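PDB 3EXA: tRNA delta(2)-isopentenylpyrophosphate transferase from Bacillus halodurans, which probably transfers a dimethylallyl group from dimethylallyl diphosphate to adenosine 37 of tRNAs that read codons beginning with uridine, and probably binds ATP. Local coordinates for residues E3-I8 and P83-I88; K25-E30 and F304-L309; T19-A24 and V58-I63; F72-F77 and V105-H110; F287-T290 and K296-M299. One frame throughout, in Å; residues are numbered along the deposited sequence.

Overall arrangement
Contacts 1, 2, 3 and 5 reach one parallel sheet of the P-loop NTPase type, whereas contact 4 joins two helices. Contacts 1, 2 and 3 lie about 12 Å apart between centres and join the flanking helices 74-90, 294-317 and 16-25 to strands or the loops beside them. Contact 4 shares helix 74-90 with contact 1, about 13 Å away between centres, and contact 5 shares helix 294-317 with contact 2, about 15 Å away. Contacts 3 and 5 flank the probable phosphate-binding loop: Val21 comes within about 4 Å of Thr17, and Met289 within about 5 Å of Val14, side chain to side chain. The centres of contacts 4 and 5 are farthest apart, about 28 Å.

Contact 1 (E3-I8 and P83-I88); sequences EKLVAI and PLITEI
Leu5 on the inner strand 4-9 of a P-loop NTPase-like parallel sheet, and Glu3 near its beginning, meet Ile85 and Thr86 on helix 74-90, which packs against that sheet. The apolar half is a single methyl pair, Leu5 CD2 against Ile85 CD1 at 3.7 Å, the two side chains crossing at about a right angle. The polar half belongs to Glu3. Its CG stands anti to the carbonyl carbon (chi1 -81°) and the chain runs extended beyond it, which carries the carboxylate out to the helix surface. There OE1 lies against Ile85 CG2, and Glu3 OE2 is 3.3 Å from Thr86 OG1, a long pair in which the hydroxyl may donate, although its proton has another acceptor within reach. Water 1 lies beside this pair: it donates to Glu3 OE1 at 2.9 Å and approaches Thr86 OG1 at 3.3 Å. Replacing Glu3 by an alanine would probably leave water 1 without its carboxylate acceptor, the Thr86 hydroxyl without a nearby carboxylate and the CG2 side of Ile85 uncovered. In the next shell, Tyr190 touches both Glu3 and Ile85, while backbone bonds from Glu3 and Leu5 to Asn191 tie this end of the strand to strand 191-198. Ile85 also packs on Ile32 of strand 29-33. Lys4, between the two, offers its carbonyl O to His89 NE2, a second link from the strand to the same helix.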
# COMPACT_ATOMS: atom_id res chain seq x y z
N GLU A 3 11.28 -24.53 -18.49
CA GLU A 3 11.69 -23.73 -19.64
C GLU A 3 13.18 -23.44 -19.49
O GLU A 3 13.65 -23.10 -18.40
CB GLU A 3 10.94 -22.39 -19.67
CG GLU A 3 9.54 -22.41 -20.24
CD GLU A 3 8.85 -21.05 -20.15
OE1 GLU A 3 9.52 -20.02 -20.39
OE2 GLU A 3 7.64 -21.00 -19.85
N LYS A 4 13.92 -23.58 -20.59
CA LYS A 4 15.36 -23.35 -20.62
C LYS A 4 15.70 -21.89 -20.89
O LYS A 4 15.07 -21.25 -21.73
CB LYS A 4 16.01 -24.21 -21.70
CG LYS A 4 15.89 -25.70 -21.48
CD LYS A 4 16.52 -26.46 -22.64
CE LYS A 4 16.33 -27.96 -22.48
NZ LYS A 4 16.79 -28.72 -23.68
N LEU A 5 16.70 -21.37 -20.18
CA LEU A 5 17.11 -19.98 -20.35
C LEU A 5 18.61 -19.80 -20.19
O LEU A 5 19.18 -20.13 -19.14
CB LEU A 5 16.39 -19.11 -19.34
CG LEU A 5 16.84 -17.66 -19.22
CD1 LEU A 5 16.84 -16.97 -20.58
CD2 LEU A 5 15.91 -16.95 -18.26
N VAL A 6 19.26 -19.26 -21.22
CA VAL A 6 20.69 -19.01 -21.15
C VAL A 6 20.92 -17.53 -20.85
O VAL A 6 20.33 -16.67 -21.50
CB VAL A 6 21.41 -19.35 -22.49
CG1 VAL A 6 22.89 -19.01 -22.37
CG2 VAL A 6 21.22 -20.82 -22.84
N ALA A 7 21.76 -17.23 -19.86
CA ALA A 7 22.06 -15.84 -19.53
C ALA A 7 23.54 -15.56 -19.73
O ALA A 7 24.39 -16.35 -19.31
CB ALA A 7 21.65 -15.52 -18.10
N ILE A 8 23.84 -14.46 -20.41
CA ILE A 8 25.22 -14.05 -20.65
C ILE A 8 25.35 -12.69 -20.00
O ILE A 8 24.77 -11.71 -20.44
CB ILE A 8 25.52 -13.93 -22.16
CG1 ILE A 8 25.24 -15.25 -22.86
CG2 ILE A 8 26.98 -13.52 -22.37
CD1 ILE A 8 25.40 -15.19 -24.35
N PRO A 83 7.02 -13.27 -20.53
CA PRO A 83 6.17 -13.81 -21.61
C PRO A 83 6.98 -14.12 -22.87
O PRO A 83 6.69 -15.08 -23.59
CB PRO A 83 5.15 -12.70 -21.83
CG PRO A 83 5.07 -12.02 -20.48
CD PRO A 83 6.53 -11.96 -20.08
N LEU A 84 7.99 -13.30 -23.15
CA LEU A 84 8.82 -13.49 -24.34
C LEU A 84 9.58 -14.81 -24.31
O LEU A 84 9.73 -15.46 -25.33
CB LEU A 84 9.80 -12.33 -24.51
CG LEU A 84 9.61 -11.51 -25.79
CD1 LEU A 84 10.52 -10.29 -25.75
CD2 LEU A 84 9.92 -12.36 -27.00
N ILE A 85 10.06 -15.19 -23.13
CA ILE A 85 10.78 -16.45 -23.01
C ILE A 85 9.89 -17.60 -23.43
O ILE A 85 10.34 -18.56 -24.06
CB ILE A 85 11.26 -16.65 -21.58
CG1 ILE A 85 12.45 -15.72 -21.31
CG2 ILE A 85 11.61 -18.10 -21.32
CD1 ILE A 85 12.87 -15.67 -19.86
N THR A 86 8.61 -17.50 -23.09
CA THR A 86 7.64 -18.53 -23.44
C THR A 86 7.35 -18.51 -24.93
O THR A 86 7.24 -19.56 -25.56
CB THR A 86 6.31 -18.32 -22.69
OG1 THR A 86 6.56 -18.27 -21.28
CG2 THR A 86 5.35 -19.48 -22.97
N GLU A 87 7.23 -17.31 -25.51
CA GLU A 87 6.95 -17.17 -26.93
C GLU A 87 8.13 -17.70 -27.76
O GLU A 87 7.95 -18.20 -28.87
CB GLU A 87 6.66 -15.70 -27.27
CG GLU A 87 5.41 -15.14 -26.57
CD GLU A 87 5.35 -13.61 -26.59
OE1 GLU A 87 5.51 -13.01 -27.67
OE2 GLU A 87 5.12 -13.01 -25.51
N ILE A 88 9.34 -17.57 -27.22
CA ILE A 88 10.54 -18.06 -27.88
C ILE A 88 10.55 -19.59 -27.80
O ILE A 88 11.00 -20.27 -28.74
CB ILE A 88 11.80 -17.46 -27.22
CG1 ILE A 88 11.86 -15.95 -27.52
CG2 ILE A 88 13.07 -18.17 -27.72
CD1 ILE A 88 13.00 -15.21 -26.84
O HOH W 1 9.16 -17.31 -19.53

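Contact 2 (K25-E30 and F304-L309); sequences KRLNGE and FIAGKL
Leu27 reaches Ile305 with a first torsion of -122°, well away from a staggered position, and a second of 50°, which together spread its two methyls toward helix 294-317. On the helix, Ile305 holds CG1 anti to its carbonyl carbon (chi1 -71°), an orientation that places CG2 beside that carbon and presents it to the leucine. The meeting is therefore methyl to methyl: Leu27 CD2 lies 3.8 Å from Ile305 CG2, and the two side chains approach at a slant. The other branch of the leucine, Leu27 CD1, comes to 4.4 Å from Ala306 CB, a looser touch one residue farther along the helix. One leucine thus spans two successive helix positions, and the CA atoms of Leu27 and Ala306 are 7.8 Å apart. Both touches are apolar.

Leu27 belongs to the turn that leads from helix 16-25 into strand 29-33, and its contact joins this helix-to-strand connection to the last helix of the chain, which belongs to the P-loop NTPase-like core. The turn is also closed by a probable hydrogen bond from Gly29 N to Ala24 O. Behind the leucine, Leu94 and Phe96 of strand 94-98 form the adjoining sheet surface, and His302 touches it from the preceding turn of the helix. Ile305 in turn rests on Ile195 of strand 191-198 and on Leu23 of helix 16-25, so that the C-terminal helix lies over the sheet beside helix 16-25.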
# COMPACT_ATOMS: atom_id res chain seq x y z
N LYS A 25 23.45 -18.79 -32.82
CA LYS A 25 23.41 -19.32 -34.17
C LYS A 25 23.42 -20.84 -34.17
O LYS A 25 22.55 -21.49 -34.76
CB LYS A 25 24.59 -18.80 -34.98
CG LYS A 25 24.47 -17.35 -35.40
CD LYS A 25 25.76 -16.88 -36.05
CE LYS A 25 25.62 -15.47 -36.60
NZ LYS A 25 24.67 -15.43 -37.75
N ARG A 26 24.40 -21.42 -33.50
CA ARG A 26 24.50 -22.87 -33.45
C ARG A 26 23.62 -23.48 -32.36
O ARG A 26 23.65 -24.68 -32.13
CB ARG A 26 25.96 -23.28 -33.25
CG ARG A 26 26.62 -22.58 -32.09
CD ARG A 26 28.06 -22.19 -32.42
NE ARG A 26 29.03 -23.27 -32.32
CZ ARG A 26 30.35 -23.08 -32.33
NH1 ARG A 26 31.19 -24.11 -32.22
NH2 ARG A 26 30.82 -21.84 -32.43
N LEU A 27 22.81 -22.65 -31.70
CA LEU A 27 21.94 -23.13 -30.65
C LEU A 27 20.50 -22.72 -30.95
O LEU A 27 19.64 -22.78 -30.07
CB LEU A 27 22.38 -22.55 -29.31
CG LEU A 27 22.75 -23.53 -28.18
CD1 LEU A 27 23.71 -24.58 -28.68
CD2 LEU A 27 23.36 -22.76 -27.02
N ASN A 28 20.26 -22.30 -32.19
CA ASN A 28 18.95 -21.86 -32.66
C ASN A 28 18.21 -21.04 -31.60
O ASN A 28 17.13 -21.44 -31.16
CB ASN A 28 18.09 -23.08 -33.07
CG ASN A 28 16.78 -22.69 -33.76
OD1 ASN A 28 16.76 -21.87 -34.67
ND2 ASN A 28 15.68 -23.30 -33.32
N GLY A 29 18.76 -19.90 -31.20
CA GLY A 29 18.10 -19.10 -30.18
C GLY A 29 17.78 -17.66 -30.53
O GLY A 29 18.18 -17.18 -31.59
N GLU A 30 17.05 -16.97 -29.65
CA GLU A 30 16.71 -15.57 -29.88
C GLU A 30 17.26 -14.78 -28.71
O GLU A 30 17.38 -15.31 -27.61
CB GLU A 30 15.20 -15.38 -29.97
CG GLU A 30 14.53 -16.33 -30.92
CD GLU A 30 13.14 -15.87 -31.31
OE1 GLU A 30 12.49 -15.19 -30.50
OE2 GLU A 30 12.70 -16.19 -32.43
N PHE A 304 30.19 -26.15 -23.11
CA PHE A 304 29.74 -26.08 -21.73
C PHE A 304 28.24 -25.78 -21.58
O PHE A 304 27.55 -26.42 -20.79
CB PHE A 304 30.52 -25.03 -20.94
CG PHE A 304 29.96 -24.79 -19.58
CD1 PHE A 304 28.99 -23.82 -19.37
CD2 PHE A 304 30.38 -25.56 -18.50
CE1 PHE A 304 28.41 -23.61 -18.10
CE2 PHE A 304 29.82 -25.38 -17.22
CZ PHE A 304 28.83 -24.39 -17.03
N ILE A 305 27.77 -24.79 -22.33
CA ILE A 305 26.37 -24.40 -22.30
C ILE A 305 25.49 -25.53 -22.80
O ILE A 305 24.58 -25.97 -22.10
CB ILE A 305 26.14 -23.14 -23.17
CG1 ILE A 305 26.76 -21.93 -22.48
CG2 ILE A 305 24.67 -22.93 -23.41
CD1 ILE A 305 26.61 -20.63 -23.27
N ALA A 306 25.75 -26.00 -24.01
CA ALA A 306 24.98 -27.09 -24.60
C ALA A 306 24.94 -28.30 -23.67
O ALA A 306 23.89 -28.91 -23.50
CB ALA A 306 25.58 -27.49 -25.96
N GLY A 307 26.08 -28.63 -23.07
CA GLY A 307 26.13 -29.76 -22.16
C GLY A 307 25.30 -29.58 -20.90
O GLY A 307 24.44 -30.41 -20.60
N LYS A 308 25.52 -28.49 -20.17
CA LYS A 308 24.77 -28.25 -18.93
C LYS A 308 23.27 -28.23 -19.17
O LYS A 308 22.51 -28.75 -18.36
CB LYS A 308 25.21 -26.93 -18.27
CG LYS A 308 24.69 -26.74 -16.85
CD LYS A 308 25.13 -25.39 -16.29
CE LYS A 308 24.64 -25.13 -14.85
NZ LYS A 308 25.08 -23.80 -14.34
N LEU A 309 22.82 -27.64 -20.28
CA LEU A 309 21.39 -27.61 -20.57
C LEU A 309 20.84 -29.03 -20.70
O LEU A 309 19.76 -29.33 -20.19
CB LEU A 309 21.11 -26.84 -21.86
CG LEU A 309 21.14 -25.31 -21.74
CD1 LEU A 309 20.98 -24.70 -23.12
CD2 LEU A 309 20.04 -24.85 -20.80

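Contact 3 (T19-A24 and V58-I63); sequences TSVMLA and VPHHLI
The imidazole of His60 meets Val21 at its edge: Val21 CG1 lies near the ring plane, 4.3 Å from His60 NE2, and the carbonyl carbon of Val58 also sits at the edge, in the plane of the ring. The apolar methyl can give the nitrogen no hydrogen bond, and NE2, buried here, has no polar partner in the model. Val21 stands on helix 16-25, the helix that follows the P-loop (Walker A) motif, whose residues probably bind ATP and substrate; its side chain lies about 4 Å from that of Thr17. Opposing it is the strand 60-61 region at an outer end of the parallel sheet.

Val58, just ahead of this strand, has the largest share of the packing. With CG1 anti to the backbone N (chi1 -180°), its two methyls fork over the helix. Val58 CG2 turns to Val21, reaching its carbonyl O at 3.7 Å and its CB at 4.2 Å. The CA atoms of Val21 and Val58 are only 6.4 Å apart. Lys25, next in the chain, also touches Val58, and Ile50 packs on His60. Strand 60-61 is itself held by backbone bonds from His61 to Val31 and Ser33. On the other branch of the fork, one helical turn beyond Val21, Val58 CG1 lies 3.9 Å from Ala24 CB.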
# COMPACT_ATOMS: atom_id res chain seq x y z
N THR A 19 29.86 -12.82 -28.78
CA THR A 19 29.83 -14.18 -28.30
C THR A 19 28.40 -14.68 -28.18
O THR A 19 28.14 -15.87 -28.35
CB THR A 19 30.58 -14.35 -26.96
OG1 THR A 19 29.84 -13.74 -25.90
CG2 THR A 19 31.93 -13.70 -27.05
N SER A 20 27.46 -13.78 -27.94
CA SER A 20 26.06 -14.18 -27.81
C SER A 20 25.39 -14.48 -29.15
O SER A 20 24.57 -15.39 -29.23
CB SER A 20 25.26 -13.12 -27.05
OG SER A 20 25.30 -11.86 -27.70
N VAL A 21 25.70 -13.74 -30.21
CA VAL A 21 25.06 -14.02 -31.48
C VAL A 21 25.61 -15.30 -32.08
O VAL A 21 24.90 -16.00 -32.79
CB VAL A 21 25.25 -12.88 -32.50
CG1 VAL A 21 24.97 -11.53 -31.84
CG2 VAL A 21 26.65 -12.91 -33.06
N MSE A 22 26.87 -15.60 -31.79
CA MSE A 22 27.51 -16.81 -32.31
C MSE A 22 26.99 -18.03 -31.57
O MSE A 22 26.88 -19.11 -32.14
CB MSE A 22 29.04 -16.73 -32.17
CG MSE A 22 29.75 -15.73 -33.11
SE MSE A 22 29.53 -16.00 -35.05
CE MSE A 22 28.61 -14.35 -35.54
N LEU A 23 26.68 -17.86 -30.30
CA LEU A 23 26.15 -18.94 -29.51
C LEU A 23 24.71 -19.21 -29.92
O LEU A 23 24.28 -20.36 -29.97
CB LEU A 23 26.19 -18.58 -28.03
CG LEU A 23 27.55 -18.75 -27.36
CD1 LEU A 23 27.46 -18.32 -25.91
CD2 LEU A 23 27.99 -20.21 -27.45
N ALA A 24 23.98 -18.16 -30.22
CA ALA A 24 22.58 -18.29 -30.61
C ALA A 24 22.40 -18.88 -32.01
O ALA A 24 21.34 -19.41 -32.34
CB ALA A 24 21.87 -16.95 -30.52
N VAL A 58 20.29 -13.08 -36.10
CA VAL A 58 19.69 -13.46 -34.83
C VAL A 58 18.69 -12.39 -34.42
O VAL A 58 19.01 -11.20 -34.43
CB VAL A 58 20.74 -13.60 -33.72
CG1 VAL A 58 20.05 -14.01 -32.42
CG2 VAL A 58 21.78 -14.63 -34.11
N PRO A 59 17.47 -12.79 -34.08
CA PRO A 59 16.44 -11.83 -33.66
C PRO A 59 16.64 -11.31 -32.24
O PRO A 59 16.96 -12.07 -31.31
CB PRO A 59 15.15 -12.63 -33.81
CG PRO A 59 15.60 -14.03 -33.49
CD PRO A 59 16.89 -14.14 -34.25
N HIS A 60 16.45 -10.01 -32.07
CA HIS A 60 16.61 -9.39 -30.77
C HIS A 60 15.34 -8.67 -30.31
O HIS A 60 14.67 -8.01 -31.10
CB HIS A 60 17.79 -8.42 -30.78
CG HIS A 60 19.12 -9.09 -30.92
ND1 HIS A 60 20.23 -8.70 -30.21
CD2 HIS A 60 19.51 -10.12 -31.70
CE1 HIS A 60 21.25 -9.46 -30.54
NE2 HIS A 60 20.84 -10.34 -31.45
N HIS A 61 15.04 -8.80 -29.02
CA HIS A 61 13.84 -8.18 -28.47
C HIS A 61 14.12 -7.14 -27.40
O HIS A 61 15.17 -7.16 -26.75
CB HIS A 61 12.93 -9.25 -27.86
CG HIS A 61 12.65 -10.40 -28.77
ND1 HIS A 61 13.59 -11.37 -29.06
CD2 HIS A 61 11.55 -10.73 -29.48
CE1 HIS A 61 13.07 -12.24 -29.90
NE2 HIS A 61 11.84 -11.87 -30.18
N LEU A 62 13.15 -6.25 -27.22
CA LEU A 62 13.23 -5.19 -26.22
C LEU A 62 14.21 -4.09 -26.58
O LEU A 62 14.83 -3.47 -25.71
CB LEU A 62 13.57 -5.81 -24.87
CG LEU A 62 12.37 -6.26 -24.01
CD1 LEU A 62 11.21 -6.77 -24.86
CD2 LEU A 62 12.85 -7.32 -23.06
N ILE A 63 14.36 -3.85 -27.87
CA ILE A 63 15.23 -2.80 -28.35
C ILE A 63 14.36 -1.76 -29.04
O ILE A 63 13.53 -2.10 -29.89
CB ILE A 63 16.25 -3.31 -29.37
CG1 ILE A 63 17.05 -4.46 -28.78
CG2 ILE A 63 17.17 -2.19 -29.78
CD1 ILE A 63 17.98 -4.06 -27.69

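Contact 4 (F72-F77 and V105-H110); sequences FSVADF and VNAVIH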
# COMPACT_ATOMS: atom_id res chain seq x y z
N PHE A 72 11.16 3.10 -17.62
CA PHE A 72 11.18 1.65 -17.83
C PHE A 72 11.76 0.96 -16.60
O PHE A 72 12.96 0.69 -16.54
CB PHE A 72 12.02 1.31 -19.07
CG PHE A 72 11.80 -0.08 -19.59
CD1 PHE A 72 10.59 -0.43 -20.17
CD2 PHE A 72 12.79 -1.05 -19.44
CE1 PHE A 72 10.36 -1.73 -20.61
CE2 PHE A 72 12.57 -2.35 -19.88
CZ PHE A 72 11.35 -2.69 -20.46
N SER A 73 10.90 0.65 -15.64
CA SER A 73 11.32 -0.00 -14.41
C SER A 73 11.62 -1.49 -14.58
O SER A 73 11.32 -2.09 -15.62
CB SER A 73 10.25 0.15 -13.33
OG SER A 73 9.13 -0.67 -13.61
N VAL A 74 12.21 -2.07 -13.55
CA VAL A 74 12.53 -3.48 -13.56
C VAL A 74 11.24 -4.26 -13.78
O VAL A 74 11.21 -5.23 -14.55
CB VAL A 74 13.16 -3.90 -12.23
CG1 VAL A 74 12.14 -3.78 -11.12
CG2 VAL A 74 13.67 -5.31 -12.33
N ALA A 75 10.17 -3.84 -13.12
CA ALA A 75 8.88 -4.51 -13.25
C ALA A 75 8.41 -4.48 -14.70
O ALA A 75 7.89 -5.47 -15.20
CB ALA A 75 7.85 -3.84 -12.35
N ASP A 76 8.60 -3.34 -15.38
CA ASP A 76 8.20 -3.24 -16.78
C ASP A 76 9.00 -4.28 -17.56
O ASP A 76 8.45 -5.00 -18.39
CB ASP A 76 8.48 -1.85 -17.37
CG ASP A 76 7.70 -0.73 -16.68
OD1 ASP A 76 6.47 -0.85 -16.50
OD2 ASP A 76 8.34 0.31 -16.35
N PHE A 77 10.30 -4.36 -17.30
CA PHE A 77 11.14 -5.31 -18.01
C PHE A 77 10.70 -6.76 -17.79
O PHE A 77 10.57 -7.52 -18.75
CB PHE A 77 12.60 -5.16 -17.59
CG PHE A 77 13.51 -6.22 -18.15
CD1 PHE A 77 14.11 -7.14 -17.31
CD2 PHE A 77 13.72 -6.32 -19.52
CE1 PHE A 77 14.92 -8.15 -17.82
CE2 PHE A 77 14.52 -7.33 -20.04
CZ PHE A 77 15.12 -8.25 -19.19
N VAL A 105 18.22 -8.66 -14.67
CA VAL A 105 18.45 -10.08 -14.89
C VAL A 105 17.97 -10.91 -13.71
O VAL A 105 17.31 -11.93 -13.90
CB VAL A 105 19.96 -10.40 -15.15
CG1 VAL A 105 20.46 -9.63 -16.36
CG2 VAL A 105 20.79 -10.06 -13.93
N ASN A 106 18.26 -10.48 -12.48
CA ASN A 106 17.81 -11.23 -11.31
C ASN A 106 16.31 -11.27 -11.18
O ASN A 106 15.75 -12.26 -10.73
CB ASN A 106 18.39 -10.67 -10.02
CG ASN A 106 19.84 -10.98 -9.87
OD1 ASN A 106 20.41 -11.73 -10.67
ND2 ASN A 106 20.47 -10.42 -8.85
N ALA A 107 15.65 -10.19 -11.59
CA ALA A 107 14.21 -10.13 -11.49
C ALA A 107 13.55 -11.14 -12.43
O ALA A 107 12.48 -11.67 -12.13
CB ALA A 107 13.72 -8.73 -11.80
N VAL A 108 14.20 -11.41 -13.56
CA VAL A 108 13.68 -12.35 -14.55
C VAL A 108 14.00 -13.80 -14.20
O VAL A 108 13.14 -14.67 -14.29
CB VAL A 108 14.27 -12.07 -15.94
CG1 VAL A 108 13.99 -13.24 -16.87
CG2 VAL A 108 13.68 -10.79 -16.50
N ILE A 109 15.23 -14.05 -13.80
CA ILE A 109 15.63 -15.41 -13.49
C ILE A 109 15.07 -15.92 -12.18
O ILE A 109 15.16 -17.11 -11.89
CB ILE A 109 17.15 -15.57 -13.46
CG1 ILE A 109 17.74 -14.79 -12.29
CG2 ILE A 109 17.75 -15.10 -14.76
CD1 ILE A 109 19.23 -15.06 -12.10
N HIS A 110 14.49 -15.02 -11.38
CA HIS A 110 13.93 -15.42 -10.09
C HIS A 110 12.43 -15.18 -10.01
O HIS A 110 11.78 -15.58 -9.05
CB HIS A 110 14.63 -14.67 -8.95
CG HIS A 110 16.04 -15.11 -8.72
ND1 HIS A 110 17.10 -14.23 -8.73
CD2 HIS A 110 16.56 -16.33 -8.45
CE1 HIS A 110 18.22 -14.89 -8.47
NE2 HIS A 110 17.92 -16.16 -8.30
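Phe77, Val108 and Ala107 bury the most surface where the first turn of helix 74-90 packs against helix 102-110, two helices of the P-loop NTPase-like core. Phe77 places its ring by turning CG anti to the backbone N (chi1 173°), which directs it at the neighbouring helix. There Val108 CG2 meets the ring obliquely, with CE1 the nearest ring atom and CD1 and CZ of the same ring farther off; the two side chains cross at about a right angle. Val108 has CG2 anti to its carbonyl carbon, and its other methyl, CG1, is left to pack on Ile85 farther along helix 74-90. Ala107 takes the second point of contact. Ala107 CB is met by Val74 CG2 at 3.5 Å, tighter than usual for two carbons, and the CA atoms of Val74 and Ala107 are 7.2 Å apart.

Around these pairs, the ring of Tyr104 meets that of Phe77 with planes at about 40°, and Leu62 touches Phe77 as well. Val74 also packs on Glu128 of the second subunit. Its side chain is about 7 Å from that of Thr101, which probably interacts with substrate tRNA. The turn that presents Val74 and Phe77 is fixed by a capping box between Ser73 and Asp76. Asp76 N donates to Ser73 OG at 3.2 Å, and Ser73 N returns a bond of 2.7 Å to Asp76 OD2, arriving on the anti side of the carboxylate, 21° out of its plane.

Contact 5 (F287-T290 and K296-M299); sequences FDMT and KKIM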
# COMPACT_ATOMS: atom_id res chain seq x y z
N PHE A 287 34.31 -16.91 -17.94
CA PHE A 287 35.22 -17.17 -19.02
C PHE A 287 36.03 -15.92 -19.23
O PHE A 287 35.50 -14.81 -19.26
CB PHE A 287 34.47 -17.54 -20.29
CG PHE A 287 33.85 -18.91 -20.27
CD1 PHE A 287 32.61 -19.13 -19.67
CD2 PHE A 287 34.52 -19.99 -20.85
CE1 PHE A 287 32.04 -20.40 -19.66
CE2 PHE A 287 33.95 -21.26 -20.85
CZ PHE A 287 32.71 -21.47 -20.25
N ASP A 288 37.34 -16.11 -19.36
CA ASP A 288 38.25 -14.99 -19.57
C ASP A 288 38.38 -14.73 -21.06
O ASP A 288 38.73 -15.62 -21.83
CB ASP A 288 39.61 -15.33 -18.97
CG ASP A 288 40.51 -14.12 -18.83
OD1 ASP A 288 41.49 -14.21 -18.07
OD2 ASP A 288 40.23 -13.08 -19.49
N MSE A 289 38.08 -13.50 -21.46
CA MSE A 289 38.15 -13.11 -22.86
C MSE A 289 39.39 -12.29 -23.16
O MSE A 289 39.51 -11.71 -24.24
CB MSE A 289 36.91 -12.29 -23.23
CG MSE A 289 35.59 -12.97 -22.90
SE MSE A 289 35.48 -14.74 -23.67
CE MSE A 289 34.67 -14.24 -25.37
N THR A 290 40.31 -12.23 -22.20
CA THR A 290 41.54 -11.47 -22.37
C THR A 290 42.32 -11.84 -23.63
O THR A 290 43.01 -12.86 -23.68
CB THR A 290 42.48 -11.66 -21.19
OG1 THR A 290 41.83 -11.22 -19.99
CG2 THR A 290 43.75 -10.84 -21.39
N LYS A 296 38.39 -20.58 -30.59
CA LYS A 296 38.59 -21.60 -29.58
C LYS A 296 37.69 -21.38 -28.35
O LYS A 296 37.12 -22.33 -27.83
CB LYS A 296 40.07 -21.65 -29.14
CG LYS A 296 40.44 -22.84 -28.26
CD LYS A 296 41.89 -22.75 -27.78
CE LYS A 296 42.25 -23.89 -26.84
NZ LYS A 296 42.27 -25.21 -27.52
N LYS A 297 37.56 -20.13 -27.89
CA LYS A 297 36.72 -19.84 -26.72
C LYS A 297 35.25 -20.11 -26.95
O LYS A 297 34.60 -20.78 -26.16
CB LYS A 297 36.84 -18.37 -26.29
CG LYS A 297 37.88 -18.12 -25.22
CD LYS A 297 37.57 -18.86 -23.93
CE LYS A 297 38.81 -18.92 -23.06
NZ LYS A 297 38.67 -19.91 -21.96
N ILE A 298 34.73 -19.55 -28.03
CA ILE A 298 33.32 -19.72 -28.35
C ILE A 298 32.97 -21.20 -28.45
O ILE A 298 31.86 -21.61 -28.10
CB ILE A 298 32.96 -18.98 -29.65
CG1 ILE A 298 31.53 -18.45 -29.56
CG2 ILE A 298 33.12 -19.90 -30.85
CD1 ILE A 298 30.46 -19.51 -29.60
N MSE A 299 33.92 -22.00 -28.92
CA MSE A 299 33.68 -23.43 -29.04
C MSE A 299 33.66 -24.05 -27.64
O MSE A 299 32.89 -24.97 -27.38
CB MSE A 299 34.78 -24.07 -29.91
CG MSE A 299 34.51 -25.49 -30.37
SE MSE A 299 35.76 -26.10 -31.76
CE MSE A 299 37.41 -26.15 -30.71
O HOH W 2 38.71 -18.81 -19.72
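A lysine does most of the packing here, with its aliphatic chain rather than its charge: Lys297, bent at its second torsion (chi2 -61°), lays CE 3.5 Å from the carbonyl O of Asp288. Lys297 CG comes to 4.4 Å from SE of Met289, a selenomethionine. The ammonium end stands at the edge of the Phe287 ring, near its plane, with Lys297 NZ 4.3 Å from Phe287 CD2, so the face of the ring is not what it meets. Its charge is answered by a salt bridge to Glu300, one turn on. Water 2 links Lys297 NZ, at a doubtfully short 2.5 Å, to the backbone N of Asp288 at 3.0 Å, accepting from both.

The contact joins the outer strand 284-288 of the P-loop NTPase-like sheet to the first turns of helix 294-317, which follows it in the chain. Between them the chain leaves the strand through an Asx turn: Asp288 OD2 accepts from Thr290 N at 2.8 Å, from above the carboxylate plane, and from Thr290 OG1 on the syn side. Met289 also touches Thr19 of helix 16-25, and its side chain is about 5 Å from that of Val14 in the probable substrate-binding loop.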